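Local structure of galectin (Ovis aries, 6N44) at residues A[8-13]-A[131-136]; A[21-26]-A[89-94]; A[38-43]-A[125-130]. The protein probably binds carbohydrates, in particular beta-galactosides, as a member of the galectin family of lectins. All coordinates share one frame; numbering follows the deposited sequence.

Overall arrangement
From the N terminus the chain first lays down strand 10-13, at the edge of the six-stranded sheet, and then crosses to the five-stranded sheet with strand 19-28. Contact 1 joins residues 8-13 to 131-136 near the C terminus, closing a loop that holds nearly the whole chain and bringing the two sheets together at their rims. Inside it, contact 2 pairs 21-26 with 89-94 in the five-stranded sheet, and contact 3 pairs 38-43 with 125-130 in the six-stranded one. Their segments alternate along the chain, so these two loops cross. Phe94 and Val22 of contact 2 pack on Phe42 of contact 3, so packing the two sheets against each other.

Contact 1: residues A[8-13]-A[131-136]; sequences NPYLQS and IVLTSV
The Tyr10 ring presents one face to Val136: methyl CG2 sits 3.9 Å from the ring centroid, 9° off the normal, in a CH-pi contact. Val136 CG1 lies 3.7 Å from Tyr10 CE2, toward the hydroxyl end. Nearer the backbone, Leu133 drops methyl CD2 to 3.4 Å from Tyr10 CB, the two side chains crossing at about a right angle. Tyr10 CG stands anti to the backbone N (chi1 175°), which carries the ring across to residues 131-136. Its hydroxyl OH donates to Gln12 OE1, in the plane of that carbonyl, at a short 2.5 Å. Two waters tie this polar end to the other strand: one gives its protons to Tyr10 OH and Val136 O, the second to Gln12 OE1 and Val136 O. At the other end the Asn8 amide ND2 reaches Ile131 O at 3.3 Å through a bent bond of 142°, while also donating to Gly129 O, so one nitrogen holds both sides of the turn between strands 124-129 and 131-138. No backbone bonds join the segments: these edge strands of the two sheets, short axes nearly parallel and no closer than 9.8 Å, pack through side chains, as in the galectin beta sandwich.

Contact 2: residues A[21-26]-A[89-94]; sequences MVKIKA and PFELQF
The Phe90 ring takes Ala26 O over one face, 3.3 Å above its plane and displaced toward the rim, while Ala26 CB approaches Phe90 CZ at 3.7 Å; the ring also makes an edge-to-face contact with Phe84. Phe90 CG occupies the position between the backbone N and the carbonyl carbon (chi1 58°), which swings the ring back over residues 21-26. The Phe94 ring instead meets Ile24 at its edge, with methyl CD1 in the ring plane and 4.0 Å from CE1; edge-to-face contacts with Phe42 and Phe56 join this ring to the other sheet. Val22, Ile24, Ala26, Phe90, Leu92 and Phe94 all point to the face that packs against the six-stranded sheet.

Between the strands, Val22-Phe94, Ile24-Leu92 and Ala26-Phe90 are antiparallel hydrogen-bonded pairs, each with two backbone bonds. Ile24 N to Leu92 O is among the shortest, at 2.8 Å.

On the face of Lys23, Lys25, Glu91 and Gln93, charges meet through water. The extended Glu91 chain lays its carboxylate carbon CD 3.7 Å from Lys23 CD, but the ammonium groups stop beyond salt-bridge range. One water accepts from both Lys23 NZ and Lys25 NZ and donates to Glu91 OE2; another links Lys23 NZ to Glu91 OE1. Alongside, Gln93 NE2 makes a weak bond to Met21 SD at 3.4 Å, Met21 being bent at chi3 (-55°). The same nitrogen donates to Cys19 O of the second subunit, whose Met21 packs on Met21 here.

The two strands are neighbours in the five-stranded sheet of the galectin beta sandwich, here reaching the subunit interface at its Met21 end.

Contact 3: residues A[38-43]-A[125-130]; sequences LQVDFG and LDVRGD
From CB the Arg128 side chain rises from the six-stranded sheet of the galectin beta sandwich and bends back along its own strand. CG stands between the backbone N and the carbonyl carbon (chi1 64°), 3.9 Å from Gln39 O and beside Gln39 CB. CD then passes 4.0 Å from Gln39 NE2, the two chains running side by side. A bend at chi3 turns the guanidinium onto Asp126, which it grips side-on: NE meets OD1 in a nearly straight bond of 170°, and NH2 meets the syn lone pair of OD2. The salt bridge thus fixes the rotation of both groups on the face shared with Asp41, whose CB packs on Asp126 CB. Asp41 OD1 is itself salt-bridged to Arg55, so Asp41 is probably a second-shell residue that positions Arg55, a residue that binds beta-D-galactose.

Backbone bonds join the antiparallel strands at Gln39-Arg128 and Asp41-Asp126. Gly129 pairs closely with Leu38, their CA atoms 4.4 Å apart. On the opposite, inward face Val40 CG1 touches Leu125 CD1 at 3.8 Å. Leu125 CD1 also stands over the centre of the Phe42 ring, 4.0 Å from its centroid and 9° off the normal.

Contact 1: residues A[8-13]-A[131-136]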
ATOM      1  N   ASN A   8     -21.616   5.554   8.638  1.00 13.79           N
ATOM      2  CA  ASN A   8     -21.506   4.116   8.858  1.00 15.47           C
ATOM      3  C   ASN A   8     -22.877   3.513   8.597  1.00 17.42           C
ATOM      4  O   ASN A   8     -23.809   3.775   9.346  1.00 17.65           O
ATOM      5  CB  ASN A   8     -21.024   3.822  10.286  1.00 15.03           C
ATOM      6  CG  ASN A   8     -21.029   2.335  10.625  1.00 17.52           C
ATOM      7  OD1 ASN A   8     -21.366   1.473   9.799  1.00 14.21           O
ATOM      8  ND2 ASN A   8     -20.651   2.029  11.850  1.00 17.24           N
ATOM      9  N   PRO A   9     -23.005   2.682   7.546  1.00 15.96           N
ATOM     10  CA  PRO A   9     -21.955   2.162   6.652  1.00 12.94           C
ATOM     11  C   PRO A   9     -21.282   3.214   5.763  1.00 11.37           C
ATOM     12  O   PRO A   9     -21.858   4.255   5.432  1.00 10.87           O
ATOM     13  CB  PRO A   9     -22.705   1.134   5.778  1.00 15.73           C
ATOM     14  CG  PRO A   9     -23.984   0.842   6.537  1.00 18.50           C
ATOM     15  CD  PRO A   9     -24.326   2.116   7.229  1.00 18.31           C
ATOM     16  N   TYR A  10     -20.032   2.920   5.426  1.00 11.27           N
ATOM     17  CA  TYR A  10     -19.198   3.731   4.554  1.00  9.53           C
ATOM     18  C   TYR A  10     -19.071   2.995   3.233  1.00  8.57           C
ATOM     19  O   TYR A  10     -18.756   1.804   3.225  1.00  8.51           O
ATOM     20  CB  TYR A  10     -17.813   3.930   5.168  1.00  7.10           C
ATOM     21  CG  TYR A  10     -16.823   4.654   4.291  1.00  7.95           C
ATOM     22  CD1 TYR A  10     -16.646   6.026   4.406  1.00  5.42           C
ATOM     23  CD2 TYR A  10     -16.063   3.959   3.329  1.00  7.25           C
ATOM     24  CE1 TYR A  10     -15.728   6.709   3.576  1.00  8.03           C
ATOM     25  CE2 TYR A  10     -15.154   4.613   2.516  1.00  5.36           C
ATOM     26  CZ  TYR A  10     -14.992   5.988   2.645  1.00  8.85           C
ATOM     27  OH  TYR A  10     -14.098   6.633   1.834  1.00  8.65           O
ATOM     28  N   LEU A  11     -19.322   3.691   2.128  1.00  8.12           N
ATOM     29  CA  LEU A  11     -19.221   3.109   0.797  1.00 11.48           C
ATOM     30  C   LEU A  11     -18.214   3.896  -0.019  1.00 10.45           C
ATOM     31  O   LEU A  11     -18.187   5.134   0.050  1.00  9.80           O
ATOM     32  CB  LEU A  11     -20.573   3.124   0.046  1.00 12.78           C
ATOM     33  CG  LEU A  11     -21.766   2.397   0.662  1.00 16.60           C
ATOM     34  CD1 LEU A  11     -22.960   2.558  -0.270  1.00 19.06           C
ATOM     35  CD2 LEU A  11     -21.452   0.929   0.900  1.00 16.46           C
ATOM     36  N   GLN A  12     -17.421   3.185  -0.827  1.00  6.74           N
ATOM     37  CA  GLN A  12     -16.509   3.851  -1.758  1.00 10.22           C
ATOM     38  C   GLN A  12     -16.302   2.996  -2.999  1.00  8.12           C
ATOM     39  O   GLN A  12     -15.779   1.881  -2.898  1.00  8.40           O
ATOM     40  CB  GLN A  12     -15.157   4.138  -1.111  1.00  7.74           C
ATOM     41  CG  GLN A  12     -14.236   4.945  -2.011  1.00  5.77           C
ATOM     42  CD  GLN A  12     -12.920   5.273  -1.333  1.00 11.03           C
ATOM     43  OE1 GLN A  12     -12.895   5.621  -0.151  1.00 11.06           O
ATOM     44  NE2 GLN A  12     -11.813   5.146  -2.074  1.00  8.26           N
ATOM     45  N   SER A  13     -16.665   3.537  -4.163  1.00  8.51           N
ATOM     46  CA  SER A  13     -16.284   2.910  -5.421  1.00  8.85           C
ATOM     47  C   SER A  13     -14.760   2.821  -5.519  1.00  8.23           C
ATOM     48  O   SER A  13     -14.051   3.782  -5.213  1.00 10.80           O
ATOM     49  CB  SER A  13     -16.813   3.715  -6.609  1.00  9.83           C
ATOM     50  OG  SER A  13     -18.217   3.867  -6.593  1.00  9.53           O
ATOM     51  N   ILE A 131     -18.947   0.543  15.171  1.00 11.52           N
ATOM     52  CA  ILE A 131     -17.694   1.285  15.158  1.00 13.07           C
ATOM     53  C   ILE A 131     -17.959   2.775  15.006  1.00 12.21           C
ATOM     54  O   ILE A 131     -18.970   3.195  14.435  1.00 14.80           O
ATOM     55  CB  ILE A 131     -16.757   0.797  14.017  1.00 12.49           C
ATOM     56  CG1 ILE A 131     -17.431   0.967  12.657  1.00 12.60           C
ATOM     57  CG2 ILE A 131     -16.354  -0.659  14.211  1.00 11.91           C
ATOM     58  CD1 ILE A 131     -16.504   0.673  11.474  1.00 10.91           C
ATOM     59  N   VAL A 132     -17.032   3.575  15.520  1.00  9.87           N
ATOM     60  CA  VAL A 132     -16.863   4.952  15.075  1.00 12.89           C
ATOM     61  C   VAL A 132     -15.737   4.953  14.046  1.00 12.44           C
ATOM     62  O   VAL A 132     -14.592   4.597  14.359  1.00 10.23           O
ATOM     63  CB  VAL A 132     -16.571   5.908  16.240  1.00 14.58           C
ATOM     64  CG1 VAL A 132     -16.363   7.334  15.704  1.00 15.82           C
ATOM     65  CG2 VAL A 132     -17.731   5.893  17.238  1.00  9.38           C
ATOM     66  N   LEU A 133     -16.076   5.318  12.813  1.00 10.82           N
ATOM     67  CA  LEU A 133     -15.151   5.283  11.688  1.00 12.17           C
ATOM     68  C   LEU A 133     -14.627   6.695  11.460  1.00 12.73           C
ATOM     69  O   LEU A 133     -15.414   7.612  11.199  1.00 14.64           O
ATOM     70  CB  LEU A 133     -15.857   4.761  10.437  1.00 11.19           C
ATOM     71  CG  LEU A 133     -15.049   4.736   9.135  1.00 11.39           C
ATOM     72  CD1 LEU A 133     -13.936   3.701   9.209  1.00  9.36           C
ATOM     73  CD2 LEU A 133     -15.964   4.450   7.956  1.00 14.26           C
ATOM     74  N   THR A 134     -13.315   6.881  11.577  1.00 10.85           N
ATOM     75  CA  THR A 134     -12.780   8.231  11.434  1.00 15.13           C
ATOM     76  C   THR A 134     -12.157   8.504  10.073  1.00 11.79           C
ATOM     77  O   THR A 134     -12.261   9.633   9.589  1.00 15.62           O
ATOM     78  CB  THR A 134     -11.756   8.557  12.542  1.00 16.57           C
ATOM     79  OG1 THR A 134     -10.643   7.660  12.481  1.00 19.51           O
ATOM     80  CG2 THR A 134     -12.400   8.449  13.903  1.00 19.78           C
ATOM     81  N   SER A 135     -11.532   7.516   9.427  1.00 11.74           N
ATOM     82  CA  SER A 135     -10.997   7.763   8.091  1.00 11.42           C
ATOM     83  C   SER A 135     -10.860   6.455   7.330  1.00 10.51           C
ATOM     84  O   SER A 135     -10.702   5.380   7.916  1.00  7.93           O
ATOM     85  CB  SER A 135      -9.642   8.478   8.126  1.00 12.03           C
ATOM     86  OG  SER A 135      -8.690   7.729   8.856  1.00 13.84           O
ATOM     87  N   VAL A 136     -10.949   6.572   6.011  1.00  7.54           N
ATOM     88  CA  VAL A 136     -10.722   5.473   5.080  1.00  6.08           C
ATOM     89  C   VAL A 136      -9.923   6.071   3.934  1.00 12.33           C
ATOM     90  O   VAL A 136     -10.386   7.009   3.278  1.00 11.04           O
ATOM     91  CB  VAL A 136     -12.030   4.855   4.557  1.00  7.87           C
ATOM     92  CG1 VAL A 136     -11.732   3.744   3.526  1.00  8.53           C
ATOM     93  CG2 VAL A 136     -12.915   4.336   5.711  1.00  6.86           C
TER
HETATM   94  O   HOH W   1     -12.874   8.869   2.880  1.00 11.75           O
HETATM   95  O   HOH W   2     -10.777   6.969   0.543  1.00 11.44           O

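Contact 2: residues A[21-26]-A[89-94]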
ATOM      1  N   MET A  21      -3.622  -0.261  -1.525  1.00 10.23           N
ATOM      2  CA  MET A  21      -3.734  -0.214  -0.074  1.00 11.59           C
ATOM      3  C   MET A  21      -5.019   0.474   0.347  1.00 13.80           C
ATOM      4  O   MET A  21      -5.377   1.521  -0.202  1.00 11.69           O
ATOM      5  CB  MET A  21      -2.567   0.510   0.568  1.00 11.52           C
ATOM      6  CG  MET A  21      -2.664   0.498   2.097  1.00 16.64           C
ATOM      7  SD  MET A  21      -1.315   1.419   2.829  1.00 29.16           S
ATOM      8  CE  MET A  21       0.059   0.575   2.067  1.00 16.75           C
ATOM      9  N   VAL A  22      -5.705  -0.136   1.315  1.00  9.85           N
ATOM     10  CA  VAL A  22      -6.813   0.462   2.049  1.00 12.71           C
ATOM     11  C   VAL A  22      -6.359   0.637   3.489  1.00 10.82           C
ATOM     12  O   VAL A  22      -5.850  -0.313   4.099  1.00 11.75           O
ATOM     13  CB  VAL A  22      -8.072  -0.425   2.008  1.00 10.65           C
ATOM     14  CG1 VAL A  22      -9.218   0.232   2.821  1.00  8.74           C
ATOM     15  CG2 VAL A  22      -8.497  -0.730   0.564  1.00 11.26           C
ATOM     16  N   LYS A  23      -6.543   1.837   4.037  1.00  9.40           N
ATOM     17  CA  LYS A  23      -6.221   2.103   5.434  1.00  8.67           C
ATOM     18  C   LYS A  23      -7.453   2.658   6.129  1.00  7.39           C
ATOM     19  O   LYS A  23      -7.922   3.746   5.784  1.00  8.94           O
ATOM     20  CB  LYS A  23      -5.065   3.087   5.580  1.00  9.52           C
ATOM     21  CG  LYS A  23      -4.675   3.263   7.047  1.00 10.14           C
ATOM     22  CD  LYS A  23      -3.629   4.326   7.263  1.00 12.16           C
ATOM     23  CE  LYS A  23      -2.381   4.058   6.436  1.00 14.21           C
ATOM     24  NZ  LYS A  23      -1.256   4.955   6.886  1.00 19.46           N
ATOM     25  N   ILE A  24      -7.946   1.922   7.120  1.00  8.71           N
ATOM     26  CA  ILE A  24      -9.143   2.267   7.887  1.00  9.74           C
ATOM     27  C   ILE A  24      -8.718   2.602   9.307  1.00  8.83           C
ATOM     28  O   ILE A  24      -7.967   1.842   9.930  1.00  9.57           O
ATOM     29  CB  ILE A  24     -10.148   1.103   7.905  1.00  9.12           C
ATOM     30  CG1 ILE A  24     -10.705   0.859   6.503  1.00  9.67           C
ATOM     31  CG2 ILE A  24     -11.257   1.349   8.952  1.00 10.23           C
ATOM     32  CD1 ILE A  24     -11.100  -0.587   6.259  1.00  8.93           C
ATOM     33  N   LYS A  25      -9.208   3.722   9.829  1.00 11.51           N
ATOM     34  CA  LYS A  25      -8.990   4.074  11.229  1.00  9.63           C
ATOM     35  C   LYS A  25     -10.349   4.149  11.912  1.00 10.20           C
ATOM     36  O   LYS A  25     -11.221   4.911  11.475  1.00  8.92           O
ATOM     37  CB  LYS A  25      -8.230   5.391  11.358  1.00 12.26           C
ATOM     38  CG  LYS A  25      -6.806   5.302  10.782  1.00 13.84           C
ATOM     39  CD  LYS A  25      -6.027   6.581  10.959  1.00 20.31           C
ATOM     40  CE  LYS A  25      -4.602   6.372  10.486  1.00 26.68           C
ATOM     41  NZ  LYS A  25      -3.838   7.636  10.317  1.00 30.94           N
ATOM     42  N   ALA A  26     -10.532   3.352  12.967  1.00  8.85           N
ATOM     43  CA  ALA A  26     -11.834   3.229  13.619  1.00  9.64           C
ATOM     44  C   ALA A  26     -11.647   2.816  15.075  1.00 12.22           C
ATOM     45  O   ALA A  26     -10.531   2.549  15.532  1.00 11.15           O
ATOM     46  CB  ALA A  26     -12.724   2.221  12.877  1.00  8.46           C
ATOM     47  N   PRO A  89      -8.603   2.951  19.734  1.00 20.28           N
ATOM     48  CA  PRO A  89      -8.624   3.145  18.280  1.00 22.10           C
ATOM     49  C   PRO A  89      -7.586   2.254  17.619  1.00 16.85           C
ATOM     50  O   PRO A  89      -6.505   2.015  18.165  1.00 17.71           O
ATOM     51  CB  PRO A  89      -8.295   4.633  18.112  1.00 18.88           C
ATOM     52  CG  PRO A  89      -8.713   5.250  19.434  1.00 29.71           C
ATOM     53  CD  PRO A  89      -8.338   4.202  20.457  1.00 25.77           C
ATOM     54  N   PHE A  90      -7.939   1.727  16.453  1.00 15.74           N
ATOM     55  CA  PHE A  90      -7.064   0.829  15.716  1.00 13.45           C
ATOM     56  C   PHE A  90      -6.910   1.323  14.287  1.00 13.03           C
ATOM     57  O   PHE A  90      -7.734   2.088  13.762  1.00  9.19           O
ATOM     58  CB  PHE A  90      -7.592  -0.624  15.733  1.00 10.79           C
ATOM     59  CG  PHE A  90      -8.998  -0.787  15.165  1.00 14.24           C
ATOM     60  CD1 PHE A  90      -9.203  -1.000  13.801  1.00 11.09           C
ATOM     61  CD2 PHE A  90     -10.109  -0.745  15.997  1.00 15.90           C
ATOM     62  CE1 PHE A  90     -10.502  -1.154  13.274  1.00 14.26           C
ATOM     63  CE2 PHE A  90     -11.418  -0.893  15.471  1.00 15.72           C
ATOM     64  CZ  PHE A  90     -11.610  -1.103  14.118  1.00  9.77           C
ATOM     65  N   GLU A  91      -5.834   0.867  13.665  1.00 10.27           N
ATOM     66  CA  GLU A  91      -5.591   1.059  12.247  1.00 13.44           C
ATOM     67  C   GLU A  91      -5.609  -0.295  11.556  1.00 12.56           C
ATOM     68  O   GLU A  91      -4.750  -1.145  11.819  1.00 13.63           O
ATOM     69  CB  GLU A  91      -4.253   1.756  12.016  1.00 13.85           C
ATOM     70  CG  GLU A  91      -3.921   1.885  10.563  1.00 15.42           C
ATOM     71  CD  GLU A  91      -2.579   2.561  10.358  1.00 25.82           C
ATOM     72  OE1 GLU A  91      -1.750   1.998   9.614  1.00 22.53           O
ATOM     73  OE2 GLU A  91      -2.358   3.636  10.967  1.00 25.79           O
ATOM     74  N   LEU A  92      -6.575  -0.489  10.670  1.00  9.87           N
ATOM     75  CA  LEU A  92      -6.733  -1.721   9.916  1.00  9.89           C
ATOM     76  C   LEU A  92      -6.323  -1.458   8.470  1.00 10.78           C
ATOM     77  O   LEU A  92      -6.871  -0.556   7.819  1.00  8.98           O
ATOM     78  CB  LEU A  92      -8.175  -2.217  10.011  1.00  9.19           C
ATOM     79  CG  LEU A  92      -8.641  -3.310   9.051  1.00 11.81           C
ATOM     80  CD1 LEU A  92      -7.902  -4.639   9.287  1.00  8.64           C
ATOM     81  CD2 LEU A  92     -10.142  -3.486   9.202  1.00  8.94           C
ATOM     82  N   GLN A  93      -5.361  -2.238   7.973  1.00  8.29           N
ATOM     83  CA  GLN A  93      -4.862  -2.093   6.608  1.00  9.88           C
ATOM     84  C   GLN A  93      -5.117  -3.352   5.797  1.00 12.30           C
ATOM     85  O   GLN A  93      -4.814  -4.462   6.257  1.00 12.04           O
ATOM     86  CB  GLN A  93      -3.359  -1.813   6.585  1.00 10.29           C
ATOM     87  CG  GLN A  93      -2.951  -0.418   6.980  1.00 12.67           C
ATOM     88  CD  GLN A  93      -1.444  -0.317   7.053  1.00 17.18           C
ATOM     89  OE1 GLN A  93      -0.817  -0.891   7.956  1.00 13.95           O
ATOM     90  NE2 GLN A  93      -0.841   0.362   6.067  1.00 14.44           N
ATOM     91  N   PHE A  94      -5.605  -3.172   4.568  1.00  7.55           N
ATOM     92  CA  PHE A  94      -5.659  -4.238   3.581  1.00  8.83           C
ATOM     93  C   PHE A  94      -4.709  -3.894   2.451  1.00  9.16           C
ATOM     94  O   PHE A  94      -4.782  -2.805   1.874  1.00 10.31           O
ATOM     95  CB  PHE A  94      -7.077  -4.445   3.018  1.00  7.70           C
ATOM     96  CG  PHE A  94      -8.085  -4.860   4.046  1.00  8.25           C
ATOM     97  CD1 PHE A  94      -8.784  -3.905   4.772  1.00 10.52           C
ATOM     98  CD2 PHE A  94      -8.331  -6.197   4.291  1.00  8.70           C
ATOM     99  CE1 PHE A  94      -9.730  -4.273   5.733  1.00 11.22           C
ATOM    100  CE2 PHE A  94      -9.273  -6.586   5.250  1.00 10.67           C
ATOM    101  CZ  PHE A  94      -9.980  -5.616   5.972  1.00 10.48           C
TER
HETATM  102  O   HOH W   3      -1.624   6.170   9.643  1.00 26.46           O
HETATM  103  O   HOH W   4       0.272   3.371   8.858  1.00 27.07           O

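Contact 3: residues A[38-43]-A[125-130]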
ATOM      1  N   LEU A  38     -17.154  -5.810  13.355  1.00 11.89           N
ATOM      2  CA  LEU A  38     -16.542  -5.043  12.282  1.00 12.12           C
ATOM      3  C   LEU A  38     -16.637  -5.863  11.004  1.00 10.95           C
ATOM      4  O   LEU A  38     -16.374  -7.069  11.017  1.00 11.48           O
ATOM      5  CB  LEU A  38     -15.069  -4.719  12.623  1.00 11.17           C
ATOM      6  CG  LEU A  38     -14.171  -4.248  11.484  1.00 14.41           C
ATOM      7  CD1 LEU A  38     -14.684  -2.922  10.898  1.00 11.94           C
ATOM      8  CD2 LEU A  38     -12.749  -4.118  12.001  1.00 12.31           C
ATOM      9  N   GLN A  39     -17.014  -5.221   9.901  1.00  9.45           N
ATOM     10  CA  GLN A  39     -17.184  -5.942   8.647  1.00 12.41           C
ATOM     11  C   GLN A  39     -16.709  -5.095   7.475  1.00 10.99           C
ATOM     12  O   GLN A  39     -17.154  -3.954   7.320  1.00 11.53           O
ATOM     13  CB  GLN A  39     -18.647  -6.345   8.426  1.00  9.85           C
ATOM     14  CG  GLN A  39     -18.818  -7.152   7.150  1.00 11.81           C
ATOM     15  CD  GLN A  39     -20.200  -7.725   7.049  1.00 18.96           C
ATOM     16  OE1 GLN A  39     -20.510  -8.715   7.706  1.00 17.53           O
ATOM     17  NE2 GLN A  39     -21.049  -7.090   6.256  1.00 15.84           N
ATOM     18  N   VAL A  40     -15.815  -5.647   6.656  1.00  9.18           N
ATOM     19  CA  VAL A  40     -15.292  -4.949   5.476  1.00 11.86           C
ATOM     20  C   VAL A  40     -15.530  -5.817   4.250  1.00 10.27           C
ATOM     21  O   VAL A  40     -15.050  -6.957   4.184  1.00 10.31           O
ATOM     22  CB  VAL A  40     -13.795  -4.605   5.596  1.00 10.06           C
ATOM     23  CG1 VAL A  40     -13.320  -3.875   4.330  1.00  5.54           C
ATOM     24  CG2 VAL A  40     -13.518  -3.754   6.835  1.00  9.79           C
ATOM     25  N   ASP A  41     -16.243  -5.270   3.269  1.00 12.39           N
ATOM     26  CA  ASP A  41     -16.570  -5.983   2.041  1.00 12.05           C
ATOM     27  C   ASP A  41     -15.820  -5.342   0.883  1.00 13.63           C
ATOM     28  O   ASP A  41     -16.002  -4.150   0.599  1.00 11.00           O
ATOM     29  CB  ASP A  41     -18.077  -5.968   1.749  1.00 12.04           C
ATOM     30  CG  ASP A  41     -18.851  -6.984   2.587  1.00 18.09           C
ATOM     31  OD1 ASP A  41     -18.202  -7.761   3.320  1.00 18.96           O
ATOM     32  OD2 ASP A  41     -20.106  -7.020   2.505  1.00 16.75           O
ATOM     33  N   PHE A  42     -14.995  -6.137   0.220  1.00 10.30           N
ATOM     34  CA  PHE A  42     -14.529  -5.830  -1.129  1.00 12.62           C
ATOM     35  C   PHE A  42     -15.519  -6.520  -2.059  1.00 11.26           C
ATOM     36  O   PHE A  42     -15.397  -7.714  -2.348  1.00 11.75           O
ATOM     37  CB  PHE A  42     -13.103  -6.320  -1.340  1.00  9.20           C
ATOM     38  CG  PHE A  42     -12.064  -5.589  -0.509  1.00 12.50           C
ATOM     39  CD1 PHE A  42     -11.921  -5.844   0.844  1.00  9.99           C
ATOM     40  CD2 PHE A  42     -11.225  -4.651  -1.098  1.00  9.40           C
ATOM     41  CE1 PHE A  42     -10.945  -5.176   1.597  1.00 12.41           C
ATOM     42  CE2 PHE A  42     -10.267  -3.975  -0.349  1.00 10.85           C
ATOM     43  CZ  PHE A  42     -10.123  -4.243   0.995  1.00  8.59           C
ATOM     44  N   GLY A  43     -16.541  -5.775  -2.495  1.00 14.21           N
ATOM     45  CA  GLY A  43     -17.657  -6.329  -3.231  1.00 14.50           C
ATOM     46  C   GLY A  43     -17.681  -5.899  -4.694  1.00 18.72           C
ATOM     47  O   GLY A  43     -16.945  -5.013  -5.131  1.00 14.84           O
ATOM     48  N   LEU A 125     -16.109  -0.832  -2.060  1.00  7.12           N
ATOM     49  CA  LEU A 125     -15.614  -1.058  -0.711  1.00  8.40           C
ATOM     50  C   LEU A 125     -16.701  -0.644   0.280  1.00  9.89           C
ATOM     51  O   LEU A 125     -17.303   0.420   0.133  1.00  9.77           O
ATOM     52  CB  LEU A 125     -14.330  -0.258  -0.478  1.00  6.88           C
ATOM     53  CG  LEU A 125     -13.798  -0.284   0.965  1.00 10.34           C
ATOM     54  CD1 LEU A 125     -13.244  -1.655   1.303  1.00  8.17           C
ATOM     55  CD2 LEU A 125     -12.741   0.803   1.196  1.00 10.74           C
ATOM     56  N   ASP A 126     -16.963  -1.494   1.265  1.00  9.16           N
ATOM     57  CA  ASP A 126     -18.056  -1.291   2.216  1.00 12.38           C
ATOM     58  C   ASP A 126     -17.500  -1.571   3.599  1.00  9.48           C
ATOM     59  O   ASP A 126     -17.073  -2.696   3.881  1.00 11.94           O
ATOM     60  CB  ASP A 126     -19.250  -2.219   1.896  1.00 10.67           C
ATOM     61  CG  ASP A 126     -20.441  -2.057   2.860  1.00 16.97           C
ATOM     62  OD1 ASP A 126     -20.271  -1.876   4.089  1.00 19.16           O
ATOM     63  OD2 ASP A 126     -21.585  -2.160   2.388  1.00 21.01           O
ATOM     64  N   VAL A 127     -17.488  -0.549   4.452  1.00  9.36           N
ATOM     65  CA  VAL A 127     -16.994  -0.659   5.816  1.00  9.77           C
ATOM     66  C   VAL A 127     -18.156  -0.353   6.750  1.00 10.49           C
ATOM     67  O   VAL A 127     -18.794   0.703   6.623  1.00  9.89           O
ATOM     68  CB  VAL A 127     -15.820   0.304   6.076  1.00 11.10           C
ATOM     69  CG1 VAL A 127     -15.337   0.182   7.522  1.00  9.89           C
ATOM     70  CG2 VAL A 127     -14.677   0.066   5.065  1.00  7.57           C
ATOM     71  N   ARG A 128     -18.416  -1.259   7.692  1.00 10.51           N
ATOM     72  CA  ARG A 128     -19.531  -1.084   8.618  1.00 12.91           C
ATOM     73  C   ARG A 128     -19.269  -1.870   9.897  1.00 14.25           C
ATOM     74  O   ARG A 128     -18.325  -2.663   9.989  1.00  9.97           O
ATOM     75  CB  ARG A 128     -20.847  -1.533   7.990  1.00 12.06           C
ATOM     76  CG  ARG A 128     -20.905  -3.014   7.669  1.00 10.61           C
ATOM     77  CD  ARG A 128     -22.285  -3.375   7.087  1.00 16.41           C
ATOM     78  NE  ARG A 128     -22.499  -2.755   5.781  1.00 17.32           N
ATOM     79  CZ  ARG A 128     -23.692  -2.424   5.290  1.00 25.28           C
ATOM     80  NH1 ARG A 128     -24.795  -2.652   6.000  1.00 21.99           N
ATOM     81  NH2 ARG A 128     -23.785  -1.854   4.091  1.00 20.16           N
ATOM     82  N   GLY A 129     -20.131  -1.651  10.879  1.00 14.11           N
ATOM     83  CA  GLY A 129     -20.099  -2.401  12.114  1.00 14.43           C
ATOM     84  C   GLY A 129     -20.438  -1.522  13.302  1.00 14.25           C
ATOM     85  O   GLY A 129     -20.869  -0.375  13.171  1.00 13.94           O
ATOM     86  N   ASP A 130     -20.242  -2.076  14.493  1.00 12.78           N
ATOM     87  CA  ASP A 130     -20.400  -1.308  15.727  1.00 13.21           C
ATOM     88  C   ASP A 130     -19.128  -0.500  15.987  1.00 12.87           C
ATOM     89  O   ASP A 130     -18.328  -0.787  16.881  1.00 12.64           O
ATOM     90  CB  ASP A 130     -20.731  -2.253  16.870  1.00 13.54           C
ATOM     91  CG  ASP A 130     -21.908  -3.128  16.538  1.00 14.21           C
ATOM     92  OD1 ASP A 130     -23.033  -2.576  16.483  1.00 13.60           O
ATOM     93  OD2 ASP A 130     -21.704  -4.337  16.290  1.00 17.23           O
TER
HETATM   94  O   HOH W   5     -19.123  -4.465   5.038  1.00 12.59           O
HETATM   95  O   HOH W   6     -21.894  -5.010   3.285  1.00 25.31           O